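PDB 2IRM: mitogen-activated protein kinase kinase kinase 7 interacting protein 1 from Anopheles gambiae, which probably acts as an adapter that binds the kinase TAK1 and triggers its autophosphorylation and activation, and has a PP2C-type phosphatase fold. Local coordinates for residues S37-C42 / Y53-G58; S156-L161 / L271-S276; S276-A281 / V348-R353. All blocks are in the same frame, centred on the assembly; numbering follows the deposited sequence.

Contact 1 (S37-C42 / Y53-G58)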
loop_
_atom_site.group_PDB
_atom_site.type_symbol
_atom_site.label_atom_id
_atom_site.label_comp_id
_atom_site.label_asym_id
_atom_site.label_seq_id
_atom_site.Cartn_x
_atom_site.Cartn_y
_atom_site.Cartn_z
ATOM N N SER A 37 -3.562 9.219 -10.729
ATOM C CA SER A 37 -3.437 8.591 -9.411
ATOM C C SER A 37 -2.585 7.356 -9.595
ATOM O O SER A 37 -2.680 6.674 -10.620
ATOM C CB SER A 37 -4.791 8.197 -8.819
ATOM O OG SER A 37 -4.659 7.797 -7.463
ATOM N N ARG A 38 -1.734 7.086 -8.617
ATOM C CA ARG A 38 -0.927 5.876 -8.625
ATOM C C ARG A 38 -1.568 4.796 -7.741
ATOM O O ARG A 38 -1.155 3.641 -7.770
ATOM C CB ARG A 38 0.504 6.185 -8.174
ATOM C CG ARG A 38 1.301 7.096 -9.112
ATOM C CD ARG A 38 2.271 6.282 -9.960
ATOM N NE ARG A 38 3.162 7.107 -10.784
ATOM C CZ ARG A 38 4.305 7.645 -10.364
ATOM N NH1 ARG A 38 4.712 7.473 -9.113
ATOM N NH2 ARG A 38 5.043 8.363 -11.196
ATOM N N ASP A 39 -2.573 5.182 -6.958
ATOM C CA ASP A 39 -3.339 4.244 -6.147
ATOM C C ASP A 39 -4.488 3.603 -6.935
ATOM O O ASP A 39 -5.296 4.292 -7.573
ATOM C CB ASP A 39 -3.915 4.953 -4.923
ATOM C CG ASP A 39 -2.948 5.009 -3.744
ATOM O OD1 ASP A 39 -1.820 4.456 -3.805
ATOM O OD2 ASP A 39 -3.337 5.621 -2.727
ATOM N N LYS A 40 -4.568 2.278 -6.878
ATOM C CA LYS A 40 -5.673 1.549 -7.503
ATOM C C LYS A 40 -6.505 0.813 -6.453
ATOM O O LYS A 40 -5.968 0.123 -5.587
ATOM C CB LYS A 40 -5.160 0.606 -8.594
ATOM C CG LYS A 40 -4.564 1.344 -9.798
ATOM C CD LYS A 40 -5.657 1.954 -10.685
ATOM C CE LYS A 40 -5.173 3.164 -11.466
ATOM N NZ LYS A 40 -6.319 4.028 -11.889
ATOM N N LYS A 41 -7.818 1.002 -6.522
ATOM C CA LYS A 41 -8.735 0.508 -5.503
ATOM C C LYS A 41 -9.744 -0.467 -6.082
ATOM O O LYS A 41 -10.027 -0.447 -7.273
ATOM C CB LYS A 41 -9.467 1.671 -4.811
ATOM C CG LYS A 41 -9.571 2.937 -5.652
ATOM C CD LYS A 41 -10.965 3.565 -5.614
ATOM C CE LYS A 41 -11.224 4.349 -6.895
ATOM N NZ LYS A 41 -12.612 4.856 -6.976
ATOM N N CYS A 42 -10.253 -1.341 -5.226
ATOM C CA CYS A 42 -11.415 -2.145 -5.540
ATOM C C CYS A 42 -12.265 -2.316 -4.287
ATOM O O CYS A 42 -11.747 -2.429 -3.179
ATOM C CB CYS A 42 -11.014 -3.499 -6.137
ATOM S SG CYS A 42 -12.067 -4.885 -5.619
ATOM N N TYR A 53 -11.960 -6.112 -0.983
ATOM C CA TYR A 53 -11.530 -4.743 -0.737
ATOM C C TYR A 53 -10.006 -4.713 -0.795
ATOM O O TYR A 53 -9.324 -5.457 -0.076
ATOM C CB TYR A 53 -12.057 -4.229 0.605
ATOM C CG TYR A 53 -13.528 -4.485 0.787
ATOM C CD1 TYR A 53 -14.476 -3.642 0.223
ATOM C CD2 TYR A 53 -13.972 -5.590 1.504
ATOM C CE1 TYR A 53 -15.827 -3.887 0.374
ATOM C CE2 TYR A 53 -15.321 -5.849 1.660
ATOM C CZ TYR A 53 -16.245 -4.994 1.096
ATOM O OH TYR A 53 -17.588 -5.251 1.255
ATOM N N ALA A 54 -9.480 -3.864 -1.676
ATOM C CA ALA A 54 -8.056 -3.836 -1.962
ATOM C C ALA A 54 -7.597 -2.442 -2.343
ATOM O O ALA A 54 -8.316 -1.705 -3.011
ATOM C CB ALA A 54 -7.739 -4.809 -3.080
ATOM N N ILE A 55 -6.401 -2.083 -1.889
ATOM C CA ILE A 55 -5.698 -0.915 -2.405
ATOM C C ILE A 55 -4.327 -1.354 -2.856
ATOM O O ILE A 55 -3.609 -2.051 -2.143
ATOM C CB ILE A 55 -5.522 0.216 -1.375
ATOM C CG1 ILE A 55 -6.834 0.541 -0.672
ATOM C CG2 ILE A 55 -4.988 1.460 -2.065
ATOM C CD1 ILE A 55 -6.655 1.463 0.510
ATOM N N LEU A 56 -3.976 -0.945 -4.061
ATOM C CA LEU A 56 -2.668 -1.228 -4.600
ATOM C C LEU A 56 -1.985 0.082 -4.896
ATOM O O LEU A 56 -2.461 0.867 -5.734
ATOM C CB LEU A 56 -2.774 -2.091 -5.848
ATOM C CG LEU A 56 -3.046 -3.524 -5.418
ATOM C CD1 LEU A 56 -4.546 -3.802 -5.421
ATOM C CD2 LEU A 56 -2.298 -4.475 -6.321
ATOM N N SER A 57 -0.887 0.326 -4.182
ATOM C CA SER A 57 -0.174 1.583 -4.300
ATOM C C SER A 57 0.982 1.425 -5.243
ATOM O O SER A 57 1.936 0.729 -4.943
ATOM C CB SER A 57 0.303 2.039 -2.935
ATOM O OG SER A 57 -0.803 2.420 -2.135
ATOM N N GLY A 58 0.881 2.060 -6.400
ATOM C CA GLY A 58 1.936 1.983 -7.399
ATOM C C GLY A 58 3.123 2.837 -6.993
ATOM O O GLY A 58 2.944 3.961 -6.509
#

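Contact 2 (S156-L161 / L271-S276)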
loop_
_atom_site.group_PDB
_atom_site.type_symbol
_atom_site.label_atom_id
_atom_site.label_comp_id
_atom_site.label_asym_id
_atom_site.label_seq_id
_atom_site.Cartn_x
_atom_site.Cartn_y
_atom_site.Cartn_z
ATOM N N SER A 156 3.028 -1.705 -3.856
ATOM C CA SER A 156 2.545 -2.240 -2.595
ATOM C C SER A 156 1.108 -2.663 -2.811
ATOM O O SER A 156 0.469 -2.214 -3.767
ATOM C CB SER A 156 2.607 -1.178 -1.500
ATOM O OG SER A 156 3.902 -1.112 -0.944
ATOM N N ALA A 157 0.593 -3.502 -1.915
ATOM C CA ALA A 157 -0.765 -4.039 -2.036
ATOM C C ALA A 157 -1.361 -4.382 -0.679
ATOM O O ALA A 157 -0.659 -4.901 0.189
ATOM C CB ALA A 157 -0.743 -5.274 -2.912
ATOM N N VAL A 158 -2.645 -4.101 -0.488
ATOM C CA VAL A 158 -3.368 -4.650 0.664
ATOM C C VAL A 158 -4.737 -5.118 0.223
ATOM O O VAL A 158 -5.538 -4.320 -0.256
ATOM C CB VAL A 158 -3.531 -3.630 1.803
ATOM C CG1 VAL A 158 -4.296 -2.402 1.322
ATOM C CG2 VAL A 158 -4.223 -4.268 3.002
ATOM N N LEU A 159 -5.017 -6.408 0.364
ATOM C CA LEU A 159 -6.335 -6.883 -0.031
ATOM C C LEU A 159 -7.044 -7.743 0.989
ATOM O O LEU A 159 -6.616 -8.841 1.302
ATOM C CB LEU A 159 -6.344 -7.496 -1.448
ATOM C CG LEU A 159 -5.409 -8.578 -1.990
ATOM C CD1 LEU A 159 -5.726 -9.934 -1.372
ATOM C CD2 LEU A 159 -5.567 -8.670 -3.503
ATOM N N ALA A 160 -8.136 -7.193 1.505
ATOM C CA ALA A 160 -9.049 -7.894 2.394
ATOM C C ALA A 160 -10.111 -8.581 1.561
ATOM O O ALA A 160 -10.721 -7.959 0.691
ATOM C CB ALA A 160 -9.694 -6.920 3.372
ATOM N N LEU A 161 -10.320 -9.865 1.842
ATOM C CA LEU A 161 -11.276 -10.693 1.113
ATOM C C LEU A 161 -12.292 -11.310 2.071
ATOM O O LEU A 161 -11.990 -12.272 2.769
ATOM C CB LEU A 161 -10.521 -11.773 0.322
ATOM C CG LEU A 161 -11.167 -12.737 -0.684
ATOM C CD1 LEU A 161 -11.368 -14.103 -0.066
ATOM C CD2 LEU A 161 -12.467 -12.216 -1.290
ATOM N N LEU A 271 -13.704 -2.127 9.146
ATOM C CA LEU A 271 -12.342 -2.371 8.694
ATOM C C LEU A 271 -11.797 -1.185 7.907
ATOM O O LEU A 271 -12.517 -0.575 7.110
ATOM C CB LEU A 271 -12.293 -3.653 7.868
ATOM C CG LEU A 271 -11.024 -3.897 7.065
ATOM C CD1 LEU A 271 -10.435 -5.254 7.395
ATOM C CD2 LEU A 271 -11.317 -3.751 5.583
ATOM N N VAL A 272 -10.526 -0.865 8.140
ATOM C CA VAL A 272 -9.906 0.299 7.517
ATOM C C VAL A 272 -8.715 -0.086 6.654
ATOM O O VAL A 272 -7.748 -0.673 7.145
ATOM C CB VAL A 272 -9.464 1.332 8.565
ATOM C CG1 VAL A 272 -8.570 2.378 7.931
ATOM C CG2 VAL A 272 -10.675 1.993 9.195
ATOM N N LEU A 273 -8.784 0.240 5.368
ATOM C CA LEU A 273 -7.650 -0.014 4.485
ATOM C C LEU A 273 -6.902 1.269 4.187
ATOM O O LEU A 273 -7.506 2.287 3.856
ATOM C CB LEU A 273 -8.070 -0.714 3.193
ATOM C CG LEU A 273 -8.611 -2.140 3.339
ATOM C CD1 LEU A 273 -8.856 -2.747 1.959
ATOM C CD2 LEU A 273 -7.686 -3.006 4.179
ATOM N N MET A 274 -5.584 1.202 4.326
ATOM C CA MET A 274 -4.731 2.355 4.152
ATOM C C MET A 274 -3.739 2.118 3.047
ATOM O O MET A 274 -3.047 1.097 3.040
ATOM C CB MET A 274 -3.964 2.624 5.425
ATOM C CG MET A 274 -4.822 3.123 6.548
ATOM S SD MET A 274 -4.050 2.778 8.130
ATOM C CE MET A 274 -4.385 1.030 8.195
ATOM N N SER A 275 -3.678 3.072 2.119
ATOM C CA SER A 275 -2.682 3.085 1.055
ATOM C C SER A 275 -1.335 3.602 1.562
ATOM O O SER A 275 -1.250 4.226 2.631
ATOM C CB SER A 275 -3.153 3.985 -0.080
ATOM O OG SER A 275 -3.065 5.350 0.289
ATOM N N SER A 276 -0.297 3.347 0.764
ATOM C CA SER A 276 1.070 3.797 1.029
ATOM C C SER A 276 1.172 5.302 1.319
ATOM O O SER A 276 1.727 5.713 2.344
ATOM C CB SER A 276 1.960 3.428 -0.157
ATOM O OG SER A 276 3.193 4.113 -0.103
#

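Contact 3 (S276-A281 / V348-R353)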
loop_
_atom_site.group_PDB
_atom_site.type_symbol
_atom_site.label_atom_id
_atom_site.label_comp_id
_atom_site.label_asym_id
_atom_site.label_seq_id
_atom_site.Cartn_x
_atom_site.Cartn_y
_atom_site.Cartn_z
ATOM N N SER A 276 -0.297 3.347 0.764
ATOM C CA SER A 276 1.070 3.797 1.029
ATOM C C SER A 276 1.172 5.302 1.319
ATOM O O SER A 276 1.727 5.713 2.344
ATOM C CB SER A 276 1.960 3.428 -0.157
ATOM O OG SER A 276 3.193 4.113 -0.103
ATOM N N GLY A 277 0.629 6.115 0.421
ATOM C CA GLY A 277 0.635 7.557 0.603
ATOM C C GLY A 277 0.100 7.944 1.966
ATOM O O GLY A 277 0.646 8.840 2.635
ATOM N N LEU A 278 -0.964 7.253 2.376
ATOM C CA LEU A 278 -1.633 7.550 3.630
ATOM C C LEU A 278 -0.748 7.179 4.806
ATOM O O LEU A 278 -0.644 7.933 5.772
ATOM C CB LEU A 278 -2.983 6.840 3.717
ATOM C CG LEU A 278 -3.717 6.933 5.051
ATOM C CD1 LEU A 278 -3.825 8.366 5.519
ATOM C CD2 LEU A 278 -5.074 6.340 4.903
ATOM N N CYS A 279 -0.106 6.024 4.726
ATOM C CA CYS A 279 0.782 5.617 5.790
ATOM C C CYS A 279 1.946 6.595 5.912
ATOM O O CYS A 279 2.258 7.064 7.016
ATOM C CB CYS A 279 1.255 4.190 5.572
ATOM S SG CYS A 279 -0.119 3.046 5.663
ATOM N N ARG A 280 2.562 6.923 4.776
ATOM C CA ARG A 280 3.664 7.872 4.749
ATOM C C ARG A 280 3.262 9.139 5.487
ATOM O O ARG A 280 3.924 9.536 6.442
ATOM C CB ARG A 280 4.053 8.201 3.316
ATOM C CG ARG A 280 5.532 8.321 3.119
ATOM C CD ARG A 280 5.848 8.907 1.776
ATOM N NE ARG A 280 6.339 10.269 1.914
ATOM C CZ ARG A 280 6.391 11.156 0.927
ATOM N NH1 ARG A 280 5.968 10.830 -0.288
ATOM N NH2 ARG A 280 6.869 12.375 1.158
ATOM N N ALA A 281 2.150 9.743 5.061
ATOM C CA ALA A 281 1.659 11.003 5.630
ATOM C C ALA A 281 1.478 10.932 7.133
ATOM O O ALA A 281 1.997 11.780 7.854
ATOM C CB ALA A 281 0.368 11.426 4.968
ATOM N N VAL A 348 -3.098 9.675 -1.351
ATOM C CA VAL A 348 -3.692 9.229 -0.101
ATOM C C VAL A 348 -4.991 8.513 -0.439
ATOM O O VAL A 348 -5.805 9.026 -1.225
ATOM C CB VAL A 348 -3.969 10.413 0.853
ATOM C CG1 VAL A 348 -4.729 9.947 2.083
ATOM C CG2 VAL A 348 -2.668 11.086 1.261
ATOM N N THR A 349 -5.179 7.328 0.128
ATOM C CA THR A 349 -6.429 6.611 -0.065
ATOM C C THR A 349 -6.879 5.937 1.210
ATOM O O THR A 349 -6.092 5.282 1.890
ATOM C CB THR A 349 -6.344 5.600 -1.224
ATOM O OG1 THR A 349 -6.263 6.317 -2.461
ATOM C CG2 THR A 349 -7.575 4.696 -1.266
ATOM N N LEU A 350 -8.159 6.113 1.513
ATOM C CA LEU A 350 -8.773 5.538 2.686
ATOM C C LEU A 350 -10.030 4.737 2.320
ATOM O O LEU A 350 -10.922 5.237 1.627
ATOM C CB LEU A 350 -9.099 6.656 3.668
ATOM C CG LEU A 350 -9.616 6.274 5.049
ATOM C CD1 LEU A 350 -8.707 5.274 5.718
ATOM C CD2 LEU A 350 -9.762 7.509 5.906
ATOM N N LEU A 351 -10.083 3.488 2.771
ATOM C CA LEU A 351 -11.260 2.649 2.588
ATOM C C LEU A 351 -11.810 2.192 3.922
ATOM O O LEU A 351 -11.106 1.519 4.682
ATOM C CB LEU A 351 -10.925 1.425 1.740
ATOM C CG LEU A 351 -11.461 1.413 0.309
ATOM C CD1 LEU A 351 -10.903 2.573 -0.518
ATOM C CD2 LEU A 351 -11.144 0.097 -0.353
ATOM N N ILE A 352 -13.058 2.555 4.213
ATOM C CA ILE A 352 -13.722 2.041 5.407
ATOM C C ILE A 352 -14.893 1.123 5.057
ATOM O O ILE A 352 -15.947 1.580 4.609
ATOM C CB ILE A 352 -14.171 3.155 6.373
ATOM C CG1 ILE A 352 -12.971 3.976 6.837
ATOM C CG2 ILE A 352 -14.864 2.564 7.593
ATOM C CD1 ILE A 352 -12.849 5.294 6.143
ATOM N N ARG A 353 -14.678 -0.176 5.256
ATOM C CA ARG A 353 -15.736 -1.161 5.169
ATOM C C ARG A 353 -16.402 -1.230 6.534
ATOM O O ARG A 353 -15.743 -1.511 7.534
ATOM C CB ARG A 353 -15.174 -2.521 4.759
ATOM C CG ARG A 353 -16.178 -3.669 4.760
ATOM C CD ARG A 353 -17.475 -3.323 4.028
ATOM N NE ARG A 353 -18.323 -4.493 3.804
ATOM C CZ ARG A 353 -19.151 -5.020 4.704
ATOM N NH1 ARG A 353 -19.263 -4.496 5.919
ATOM N NH2 ARG A 353 -19.874 -6.086 4.387
#

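Contact 1 (S37-C42 / Y53-G58)
Lys-40 and Leu-56 face each other as a hydrogen-bonded pair in the antiparallel beta hairpin of strands 39-45 and 50-59, an edge of one of the two sheets of the PP2C-type beta sandwich. Lys-40 N gives a nearly straight bond to Leu-56 O (2.8 Å, 172° at the hydrogen), and Leu-56 N returns one of 2.7 Å to Lys-40 O. Two residues on, the same ladder continues with Cys-42 N to Ala-54 O at 3.0 Å and Ala-54 N to Cys-42 O at 3.1 Å. At the other end Gly-58 N reaches Arg-38 O at 2.9 Å, one residue before strand 39-45 begins. Between the side chains, Ser-57 OG gives its hydrogen to Asp-39 OD1 at 2.8 Å, meeting that oxygen from above the carboxylate plane, 43° out of it.

The two faces of the hairpin differ in character. On one, the side chains of Cys-42 and Leu-56 touch Leu-69 of helix 63-75, and Ala-54 touches Leu-159; Cys-42 is also joined to Cys-44 by a disulfide along its own strand. Lys-40 starts on this face too, but its flexible chain bends at chi2 and carries the amine away from the partner strand. Asp-39, Lys-41, Ile-55 and Ser-57 lie on the opposite face, toward the second sheet, where Ile-55 packs on Thr-349. Ser-57 and Gly-58 open a Ser-Gly-His run at a place where active PP2C enzymes typically have Asp-Gly-His with a metal-binding aspartate. The Asp-39 and Ser-57 pair is positioned from the second sheet: Thr-349 OG1 binds Asp-39 OD2, and Ser-57 OG accepts a hydrogen bond from Ser-276 N.

Contact 2 (S156-L161 / L271-S276)
Val-158 and Ala-160 meet Leu-271 and Leu-273 in an apolar side-chain contact without hydrogen bonds, face to face between two sheets in the buried middle of the chain. Strands 156-161 and 271-274 run almost antiparallel, at 162°, but their axes stay 8.1 Å apart, a gap bridged by side chains. Leu-273 CD2 touches Val-158 CG2 at 3.9 Å, the two side chains crossing obliquely. Standing anti to the backbone N places that valine methyl toward Leu-273, while the other methyl, CG1, lies nearest Met-274 O. The CD2 branch of Leu-273 also borders Ala-160 CB, 4.5 Å away.

This is the central interface of the PP2C-type beta sandwich, with strand 154-163 in one sheet and strand 268-274 in the other. Size is shared out across it: the small Ala-160 lies opposite two long leucines, and Leu-271 comes to it with CD2, 4.2 Å from Ala-160 CB. Ala-177, on the strand beside 268-274, touches both Val-158 and Leu-273 and so widens the apolar patch. Val-272 and Met-274 turn to the other side of their sheet, where Val-272 packs on Leu-350 and Ile-352.

Contact 3 (S276-A281 / V348-R353)
Gly-277 begins the contact with its backbone: its carbonyl O lies 4.2 Å from Val-348 CG2, and with no side chain of its own the glycine lets the first turn of helix 276-285 lie close to strand 348-353. The same oxygen accepts Ala-281 N at 3.0 Å, just as Ser-276 O accepts Arg-280 N, so the turn is already regularly helical here.

Leu-278 follows and carries most of the contact. With chi1 at 173°, CG swings toward the strand, and the fork at CG then spreads CD1 toward Val-348 and CD2 along the strand. CD1 packs on Val-348 CG1 at 3.9 Å, and CB lies equally near that methyl. CD2 passes Thr-349 O and goes on to Leu-350 CD1, again at 3.9 Å. A branched leucine suits this place because it can touch both Val-348 and Leu-350, two positions apart on the same face.

The turn continues from the end of strand 268-274, where Ser-275 still pairs with Thr-349 by backbone, and it abuts strand 344-354 from beside it, at 105°. Leu-278 reaches round onto the outer face of the sheet, where helix 311-334 packs with Ile-322 on Leu-278 and Val-318 and Val-319 on Leu-350, in the alpha-beta-beta-alpha layering of PP2C-type domains. Cys-279 turns instead to Met-274 of strand 268-274. Arg-280 takes no part in the contact with 348-353; it binds Asp-346 and Ser-344, earlier on that strand, and Glu-284. At Ala-281 the small methyl still points toward the strand but packs on His-326.

Overall arrangement
All three contacts are buried, but they hold different parts of one fold. Contact 1 works within a sheet, through backbone hydrogen bonds and a polar pair; contact 2 joins that sheet to the other one by aliphatic packing without hydrogen bonds; contact 3 sets the first turn of helix 276-285 beside strand 344-354, where strand 268-274 ends, with the apolar Leu-278 on the outer face. Contacts 1 and 2 meet where strands 50-59 and 154-163 pair, and contacts 2 and 3 where strand 268-274 pairs with 344-354. Ser-276 belongs to both contact 2 and contact 3. Polar links between the sheets lie beside the apolar core, with Tyr-53 OH bonded to Arg-353 NE at 2.8 Å.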